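Local structure of putative aspartate aminotransferase (Thermus thermophilus, 1IUG) at residues 125-133 against 158-169; 270-278 against 284-292. The protein probably works as a pyridoxal-phosphate-dependent transaminase that moves amino groups between amino acids, such as aspartate, and 2-oxo acids. One frame throughout, in Å; residues are numbered along the deposited sequence.

Interaction 1. Residues 125-133 against 158-169; sequences LLLVHSETS and ADMVTSLLVGEV
Leu127 and Val128 pair in parallel with Ala158 and Asp159. Asp159 N gives a hydrogen bond to Leu127 O at 2.8 Å, and His129 N returns one to Asp159 O at 2.9 Å. Past this pairing the chains diverge, and water 1 joins them. It accepts from Ser130 N and Thr162 N and can donate to Asp159 O.

Hydroxyls form the second group. Thr162 OG1 is hydrogen-bonded to both Ser130 OG, at 2.8 Å, and Thr132 OG1, at 2.7 Å. Its chi1 of 55° sets OG1 between the backbone N and the carbonyl carbon, facing both partners. Ser130 OG also bonds to Ser281, and Thr132 OG1 to O3 of the cofactor on the modified Lys185, so the chain of hydroxyls ends at the active site.

Packing is centred on His129. Its CD2 rests 3.4 Å from Ser163 CB, while Val169 CG1 touches the ring edge. Cut back to alanine, His129 would probably leave Ser163 and Val169 CG1 without the ring they pack on.

The paired strands lie inside the seven-stranded sheet. Helix 140-150 covers the side of Leu127 and His129; helix 85-96 covers that of Val128 and Asp159.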
loop_
_atom_site.group_PDB
_atom_site.type_symbol
_atom_site.label_atom_id
_atom_site.label_comp_id
_atom_site.label_asym_id
_atom_site.label_seq_id
_atom_site.Cartn_x
_atom_site.Cartn_y
_atom_site.Cartn_z
ATOM N N LEU A 125 4.266 25.278 6.411
ATOM C CA LEU A 125 4.237 25.549 4.976
ATOM C C LEU A 125 4.385 24.203 4.263
ATOM O O LEU A 125 5.226 23.373 4.640
ATOM C CB LEU A 125 5.400 26.463 4.576
ATOM C CG LEU A 125 5.629 26.678 3.076
ATOM C CD1 LEU A 125 4.466 27.437 2.455
ATOM C CD2 LEU A 125 6.929 27.427 2.846
ATOM N N LEU A 126 3.527 23.959 3.278
ATOM C CA LEU A 126 3.582 22.715 2.520
ATOM C C LEU A 126 3.933 23.065 1.091
ATOM O O LEU A 126 3.263 23.888 0.462
ATOM C CB LEU A 126 2.244 21.976 2.584
ATOM C CG LEU A 126 1.779 21.526 3.969
ATOM C CD1 LEU A 126 0.407 20.860 3.855
ATOM C CD2 LEU A 126 2.803 20.574 4.584
ATOM N N LEU A 127 4.991 22.450 0.581
ATOM C CA LEU A 127 5.448 22.726 -0.774
ATOM C C LEU A 127 5.658 21.478 -1.615
ATOM O O LEU A 127 6.000 20.418 -1.098
ATOM C CB LEU A 127 6.772 23.496 -0.722
ATOM C CG LEU A 127 6.805 24.882 -0.078
ATOM C CD1 LEU A 127 8.253 25.263 0.227
ATOM C CD2 LEU A 127 6.148 25.906 -0.992
ATOM N N VAL A 128 5.440 21.621 -2.917
ATOM C CA VAL A 128 5.663 20.537 -3.861
ATOM C C VAL A 128 6.944 20.927 -4.602
ATOM O O VAL A 128 6.985 21.943 -5.303
ATOM C CB VAL A 128 4.482 20.369 -4.848
ATOM C CG1 VAL A 128 4.828 19.344 -5.915
ATOM C CG2 VAL A 128 3.247 19.907 -4.095
ATOM N N HIS A 129 8.001 20.153 -4.380
ATOM C CA HIS A 129 9.302 20.409 -4.987
ATOM C C HIS A 129 9.232 20.363 -6.514
ATOM O O HIS A 129 9.577 21.332 -7.195
ATOM C CB HIS A 129 10.329 19.405 -4.460
ATOM C CG HIS A 129 11.748 19.802 -4.714
ATOM N ND1 HIS A 129 12.089 20.990 -5.325
ATOM C CD2 HIS A 129 12.912 19.175 -4.433
ATOM C CE1 HIS A 129 13.404 21.074 -5.412
ATOM N NE2 HIS A 129 13.927 19.986 -4.879
ATOM N N SER A 130 8.777 19.233 -7.041
ATOM C CA SER A 130 8.634 19.053 -8.476
ATOM C C SER A 130 7.152 18.820 -8.777
ATOM O O SER A 130 6.597 17.772 -8.438
ATOM C CB SER A 130 9.483 17.870 -8.941
ATOM O OG SER A 130 9.237 17.569 -10.302
ATOM N N GLU A 131 6.502 19.841 -9.334
ATOM C CA GLU A 131 5.085 19.767 -9.679
ATOM C C GLU A 131 4.985 19.041 -11.016
ATOM O O GLU A 131 5.011 19.653 -12.089
ATOM C CB GLU A 131 4.482 21.181 -9.751
ATOM C CG GLU A 131 2.994 21.239 -10.107
ATOM C CD GLU A 131 2.125 20.358 -9.217
ATOM O OE1 GLU A 131 1.797 20.775 -8.085
ATOM O OE2 GLU A 131 1.756 19.248 -9.657
ATOM N N THR A 132 4.881 17.719 -10.933
ATOM C CA THR A 132 4.823 16.850 -12.104
ATOM C C THR A 132 3.766 17.198 -13.155
ATOM O O THR A 132 3.989 16.995 -14.356
ATOM C CB THR A 132 4.647 15.385 -11.678
ATOM O OG1 THR A 132 5.434 15.142 -10.504
ATOM C CG2 THR A 132 5.118 14.458 -12.785
ATOM N N SER A 133 2.634 17.732 -12.705
ATOM C CA SER A 133 1.546 18.100 -13.606
ATOM C C SER A 133 1.912 19.241 -14.550
ATOM O O SER A 133 1.394 19.321 -15.665
ATOM C CB SER A 133 0.296 18.474 -12.807
ATOM O OG SER A 133 0.490 19.665 -12.063
ATOM N N ALA A 158 7.551 18.873 2.573
ATOM C CA ALA A 158 7.679 18.884 1.120
ATOM C C ALA A 158 7.337 17.587 0.394
ATOM O O ALA A 158 7.543 16.488 0.908
ATOM C CB ALA A 158 9.075 19.327 0.731
ATOM N N ASP A 159 6.784 17.747 -0.803
ATOM C CA ASP A 159 6.438 16.632 -1.669
ATOM C C ASP A 159 7.647 16.521 -2.595
ATOM O O ASP A 159 7.867 17.393 -3.433
ATOM C CB ASP A 159 5.171 16.960 -2.478
ATOM C CG ASP A 159 4.830 15.897 -3.541
ATOM O OD1 ASP A 159 5.724 15.177 -4.033
ATOM O OD2 ASP A 159 3.647 15.804 -3.917
ATOM N N MET A 160 8.445 15.473 -2.403
ATOM C CA MET A 160 9.629 15.239 -3.224
ATOM C C MET A 160 9.457 13.953 -4.035
ATOM O O MET A 160 10.436 13.266 -4.349
ATOM C CB MET A 160 10.878 15.129 -2.342
ATOM C CG MET A 160 11.320 16.429 -1.674
ATOM S SD MET A 160 12.772 16.144 -0.627
ATOM C CE MET A 160 13.080 17.759 0.001
ATOM N N VAL A 161 8.208 13.644 -4.390
ATOM C CA VAL A 161 7.907 12.434 -5.145
ATOM C C VAL A 161 8.627 12.353 -6.479
ATOM O O VAL A 161 9.095 11.274 -6.849
ATOM C CB VAL A 161 6.387 12.202 -5.320
ATOM C CG1 VAL A 161 6.144 10.963 -6.160
ATOM C CG2 VAL A 161 5.723 12.017 -3.957
ATOM N N THR A 162 8.711 13.469 -7.208
ATOM C CA THR A 162 9.424 13.464 -8.488
ATOM C C THR A 162 10.728 14.261 -8.480
ATOM O O THR A 162 11.178 14.732 -9.524
ATOM C CB THR A 162 8.549 13.897 -9.696
ATOM O OG1 THR A 162 7.966 15.176 -9.453
ATOM C CG2 THR A 162 7.466 12.872 -9.967
ATOM N N SER A 163 11.301 14.460 -7.294
ATOM C CA SER A 163 12.582 15.149 -7.178
ATOM C C SER A 163 13.624 14.180 -6.602
ATOM O O SER A 163 14.809 14.270 -6.930
ATOM C CB SER A 163 12.477 16.423 -6.332
ATOM O OG SER A 163 12.061 16.158 -5.006
ATOM N N LEU A 164 13.171 13.224 -5.790
ATOM C CA LEU A 164 14.070 12.234 -5.197
ATOM C C LEU A 164 14.688 11.364 -6.293
ATOM O O LEU A 164 13.967 10.707 -7.042
ATOM C CB LEU A 164 13.325 11.338 -4.201
ATOM C CG LEU A 164 14.187 10.296 -3.472
ATOM C CD1 LEU A 164 15.138 10.990 -2.510
ATOM C CD2 LEU A 164 13.315 9.308 -2.725
ATOM N N LEU A 165 16.020 11.381 -6.378
ATOM C CA LEU A 165 16.785 10.611 -7.370
ATOM C C LEU A 165 16.612 11.117 -8.805
ATOM O O LEU A 165 16.984 10.445 -9.769
ATOM C CB LEU A 165 16.441 9.118 -7.294
ATOM C CG LEU A 165 17.629 8.190 -7.033
ATOM C CD1 LEU A 165 18.156 8.418 -5.631
ATOM C CD2 LEU A 165 17.214 6.740 -7.215
ATOM N N VAL A 166 16.048 12.310 -8.933
ATOM C CA VAL A 166 15.830 12.929 -10.232
ATOM C C VAL A 166 16.644 14.220 -10.244
ATOM O O VAL A 166 17.329 14.524 -11.214
ATOM C CB VAL A 166 14.330 13.232 -10.454
ATOM C CG1 VAL A 166 14.118 13.929 -11.776
ATOM C CG2 VAL A 166 13.534 11.944 -10.417
ATOM N N GLY A 167 16.586 14.939 -9.128
ATOM C CA GLY A 167 17.318 16.180 -8.964
ATOM C C GLY A 167 17.916 16.220 -7.569
ATOM O O GLY A 167 17.745 15.281 -6.785
ATOM N N GLU A 168 18.636 17.294 -7.260
ATOM C CA GLU A 168 19.258 17.459 -5.951
ATOM C C GLU A 168 18.212 17.683 -4.871
ATOM O O GLU A 168 17.298 18.495 -5.039
ATOM C CB GLU A 168 20.224 18.646 -5.960
ATOM C CG GLU A 168 21.534 18.396 -6.700
ATOM C CD GLU A 168 22.465 17.438 -5.965
ATOM O OE1 GLU A 168 23.384 16.896 -6.616
ATOM O OE2 GLU A 168 22.293 17.236 -4.739
ATOM N N VAL A 169 18.349 16.951 -3.769
ATOM C CA VAL A 169 17.432 17.068 -2.640
ATOM C C VAL A 169 18.178 16.933 -1.311
ATOM O O VAL A 169 19.272 16.366 -1.246
ATOM C CB VAL A 169 16.302 15.986 -2.675
ATOM C CG1 VAL A 169 15.421 16.154 -3.906
ATOM C CG2 VAL A 169 16.896 14.581 -2.621
HETATM O O HOH W 1 7.824 16.404 -6.306
#

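Interaction 2. Residues 270-278 against 284-292; sequences EGGLRPVPK and VAAFYLPEG
Val276 CG2 sits over the centre of the Tyr288 ring, 4.0 Å from its centroid and 13° off the normal, a CH-pi contact. The same methyl also touches Ala286 CB at 3.9 Å, so one branch fills the corner between the two side chains. Val276 CG1 is anti to the backbone N (chi1 178°), which leaves CG2 beside that N and turned to the strand. The Tyr288 ring has Arg274 O and Pro275 O at its edge.

A second CH-pi contact lies at the other end. Leu273 CD1 covers one face of the Phe287 ring, offset toward the rim and 4.2 Å from the centroid. The two side chains cross at about a right angle. The other methyl, Leu273 CD2, presses on Pro290 CG at 3.4 Å, tighter than usual for two carbons.

Two backbone bonds hold these groups in place. Tyr288 N donates a nearly straight hydrogen bond to Arg274 O at 2.9 Å. Val276 N reaches Ala286 O at 3.2 Å from well above the carbonyl plane. Between the strands, water 2 accepts a hydrogen bond from Arg274 N and donates one to Tyr288 O, 2.7 Å away. The hairpin pairing is therefore short and partly bridged by water.

Further out, Gly272 ends helix 250-270 in a Schellman motif; its positive phi lets the chain turn into Leu273. The hairpin lies at one edge of the five-stranded sheet, with 274-275 outermost within this chain. Strand 285-288 pairs on its other side with strand 320-323, where Phe321 meets the Phe287 ring. Helix 250-270 packs on the hairpin through Tyr265, and helix 295-303 meets Leu289.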
loop_
_atom_site.group_PDB
_atom_site.type_symbol
_atom_site.label_atom_id
_atom_site.label_comp_id
_atom_site.label_asym_id
_atom_site.label_seq_id
_atom_site.Cartn_x
_atom_site.Cartn_y
_atom_site.Cartn_z
ATOM N N GLU A 270 12.641 23.333 -30.991
ATOM C CA GLU A 270 13.048 23.504 -32.383
ATOM C C GLU A 270 11.852 23.204 -33.295
ATOM O O GLU A 270 11.790 23.679 -34.429
ATOM C CB GLU A 270 14.234 22.600 -32.739
ATOM C CG GLU A 270 13.919 21.113 -32.750
ATOM C CD GLU A 270 14.996 20.272 -33.421
ATOM O OE1 GLU A 270 16.197 20.482 -33.136
ATOM O OE2 GLU A 270 14.632 19.393 -34.231
ATOM N N GLY A 271 10.905 22.422 -32.780
ATOM C CA GLY A 271 9.710 22.083 -33.534
ATOM C C GLY A 271 8.618 23.129 -33.379
ATOM O O GLY A 271 7.508 22.956 -33.885
ATOM N N GLY A 272 8.921 24.199 -32.647
ATOM C CA GLY A 272 7.965 25.273 -32.446
ATOM C C GLY A 272 7.005 25.156 -31.275
ATOM O O GLY A 272 6.047 25.926 -31.194
ATOM N N LEU A 273 7.246 24.212 -30.367
ATOM C CA LEU A 273 6.374 24.037 -29.208
ATOM C C LEU A 273 6.780 24.971 -28.080
ATOM O O LEU A 273 7.950 25.332 -27.951
ATOM C CB LEU A 273 6.407 22.594 -28.703
ATOM C CG LEU A 273 6.106 21.470 -29.690
ATOM C CD1 LEU A 273 6.047 20.160 -28.930
ATOM C CD2 LEU A 273 4.795 21.724 -30.407
ATOM N N ARG A 274 5.810 25.344 -27.254
ATOM C CA ARG A 274 6.054 26.238 -26.132
ATOM C C ARG A 274 6.021 25.500 -24.797
ATOM O O ARG A 274 5.057 24.797 -24.494
ATOM C CB ARG A 274 5.013 27.366 -26.123
ATOM C CG ARG A 274 5.603 28.761 -26.267
ATOM C CD ARG A 274 6.563 29.067 -25.122
ATOM N NE ARG A 274 7.452 30.190 -25.411
ATOM C CZ ARG A 274 8.577 30.446 -24.746
ATOM N NH1 ARG A 274 8.958 29.663 -23.742
ATOM N NH2 ARG A 274 9.335 31.477 -25.096
ATOM N N PRO A 275 7.103 25.615 -24.002
ATOM C CA PRO A 275 7.212 24.972 -22.686
ATOM C C PRO A 275 6.177 25.542 -21.717
ATOM O O PRO A 275 5.820 26.717 -21.801
ATOM C CB PRO A 275 8.628 25.346 -22.243
ATOM C CG PRO A 275 9.366 25.440 -23.528
ATOM C CD PRO A 275 8.396 26.201 -24.397
ATOM N N VAL A 276 5.703 24.708 -20.798
ATOM C CA VAL A 276 4.711 25.135 -19.816
ATOM C C VAL A 276 5.300 25.868 -18.604
ATOM O O VAL A 276 4.826 26.945 -18.246
ATOM C CB VAL A 276 3.841 23.944 -19.341
ATOM C CG1 VAL A 276 2.850 24.391 -18.280
ATOM C CG2 VAL A 276 3.109 23.337 -20.518
ATOM N N PRO A 277 6.347 25.307 -17.969
ATOM C CA PRO A 277 6.950 25.958 -16.799
ATOM C C PRO A 277 8.047 26.988 -17.093
ATOM O O PRO A 277 8.567 27.060 -18.205
ATOM C CB PRO A 277 7.516 24.773 -16.031
ATOM C CG PRO A 277 8.045 23.916 -17.144
ATOM C CD PRO A 277 6.937 23.967 -18.182
ATOM N N LYS A 278 8.372 27.791 -16.079
ATOM C CA LYS A 278 9.427 28.806 -16.164
ATOM C C LYS A 278 10.684 28.153 -15.589
ATOM O O LYS A 278 11.789 28.349 -16.087
ATOM C CB LYS A 278 9.081 30.036 -15.312
ATOM C CG LYS A 278 7.740 30.694 -15.608
ATOM C CD LYS A 278 7.651 31.187 -17.052
ATOM C CE LYS A 278 6.307 31.857 -17.357
ATOM N NZ LYS A 278 5.372 31.895 -16.189
ATOM N N VAL A 284 10.106 15.714 -15.922
ATOM C CA VAL A 284 9.188 15.650 -17.055
ATOM C C VAL A 284 9.306 16.880 -17.948
ATOM O O VAL A 284 9.769 17.933 -17.506
ATOM C CB VAL A 284 7.719 15.520 -16.527
ATOM C CG1 VAL A 284 7.377 16.693 -15.624
ATOM C CG2 VAL A 284 6.718 15.409 -17.672
ATOM N N ALA A 285 8.959 16.715 -19.223
ATOM C CA ALA A 285 8.973 17.807 -20.195
ATOM C C ALA A 285 7.520 18.071 -20.592
ATOM O O ALA A 285 6.854 17.202 -21.167
ATOM C CB ALA A 285 9.803 17.431 -21.420
ATOM N N ALA A 286 7.019 19.251 -20.238
ATOM C CA ALA A 286 5.640 19.622 -20.540
ATOM C C ALA A 286 5.563 20.637 -21.674
ATOM O O ALA A 286 6.285 21.636 -21.674
ATOM C CB ALA A 286 4.958 20.162 -19.290
ATOM N N PHE A 287 4.674 20.377 -22.631
ATOM C CA PHE A 287 4.502 21.255 -23.786
ATOM C C PHE A 287 3.060 21.668 -24.029
ATOM O O PHE A 287 2.130 20.897 -23.781
ATOM C CB PHE A 287 4.990 20.567 -25.066
ATOM C CG PHE A 287 6.448 20.222 -25.064
ATOM C CD1 PHE A 287 6.858 18.904 -24.889
ATOM C CD2 PHE A 287 7.407 21.205 -25.258
ATOM C CE1 PHE A 287 8.210 18.570 -24.909
ATOM C CE2 PHE A 287 8.761 20.885 -25.282
ATOM C CZ PHE A 287 9.165 19.563 -25.105
ATOM N N TYR A 288 2.883 22.888 -24.529
ATOM C CA TYR A 288 1.556 23.378 -24.883
ATOM C C TYR A 288 1.285 22.822 -26.279
ATOM O O TYR A 288 2.176 22.822 -27.135
ATOM C CB TYR A 288 1.523 24.911 -24.939
ATOM C CG TYR A 288 1.313 25.583 -23.605
ATOM C CD1 TYR A 288 2.340 26.307 -22.997
ATOM C CD2 TYR A 288 0.085 25.503 -22.950
ATOM C CE1 TYR A 288 2.149 26.936 -21.769
ATOM C CE2 TYR A 288 -0.118 26.128 -21.719
ATOM C CZ TYR A 288 0.922 26.843 -21.137
ATOM O OH TYR A 288 0.731 27.456 -19.920
ATOM N N LEU A 289 0.083 22.295 -26.488
ATOM C CA LEU A 289 -0.299 21.755 -27.787
ATOM C C LEU A 289 -0.355 22.873 -28.824
ATOM O O LEU A 289 -0.777 23.990 -28.520
ATOM C CB LEU A 289 -1.673 21.081 -27.703
ATOM C CG LEU A 289 -1.756 19.663 -27.139
ATOM C CD1 LEU A 289 -3.207 19.303 -26.885
ATOM C CD2 LEU A 289 -1.120 18.680 -28.106
ATOM N N PRO A 290 0.116 22.599 -30.053
ATOM C CA PRO A 290 0.093 23.613 -31.112
ATOM C C PRO A 290 -1.354 23.981 -31.429
ATOM O O PRO A 290 -2.278 23.204 -31.161
ATOM C CB PRO A 290 0.745 22.893 -32.291
ATOM C CG PRO A 290 1.660 21.913 -31.632
ATOM C CD PRO A 290 0.814 21.384 -30.506
ATOM N N GLU A 291 -1.548 25.166 -31.994
ATOM C CA GLU A 291 -2.882 25.641 -32.341
ATOM C C GLU A 291 -3.568 24.726 -33.360
ATOM O O GLU A 291 -2.996 24.409 -34.404
ATOM C CB GLU A 291 -2.799 27.067 -32.894
ATOM C CG GLU A 291 -4.122 27.811 -32.897
ATOM C CD GLU A 291 -4.685 27.995 -31.498
ATOM O OE1 GLU A 291 -4.030 28.674 -30.674
ATOM O OE2 GLU A 291 -5.779 27.455 -31.222
ATOM N N GLY A 292 -4.779 24.280 -33.030
ATOM C CA GLY A 292 -5.527 23.426 -33.937
ATOM C C GLY A 292 -5.413 21.922 -33.754
ATOM O O GLY A 292 -6.367 21.197 -34.043
HETATM O O HOH W 2 3.197 24.990 -28.333
#

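In the fold
Interaction 1 comes first along the chain and closes before interaction 2 opens. Their centres are about 22 Å apart. Interaction 1 has its centre about 5 Å from the centre of the chain in space, in the seven-stranded sheet. Interaction 2 belongs to the smaller five-stranded sheet. Such a pairing of a large sheet beside the cofactor and a smaller one made mostly from the C-terminal part of the chain fits the fold of class-V aminotransferases. The two contacts still meet, where Thr132 O packs on Val284 CG1 at 3.6 Å. Arg322, the predicted substrate-binding residue on strand 320-323, lies near both Thr132 and Ala286. The cofactor side and the probable substrate side of the active site are thus brought together here.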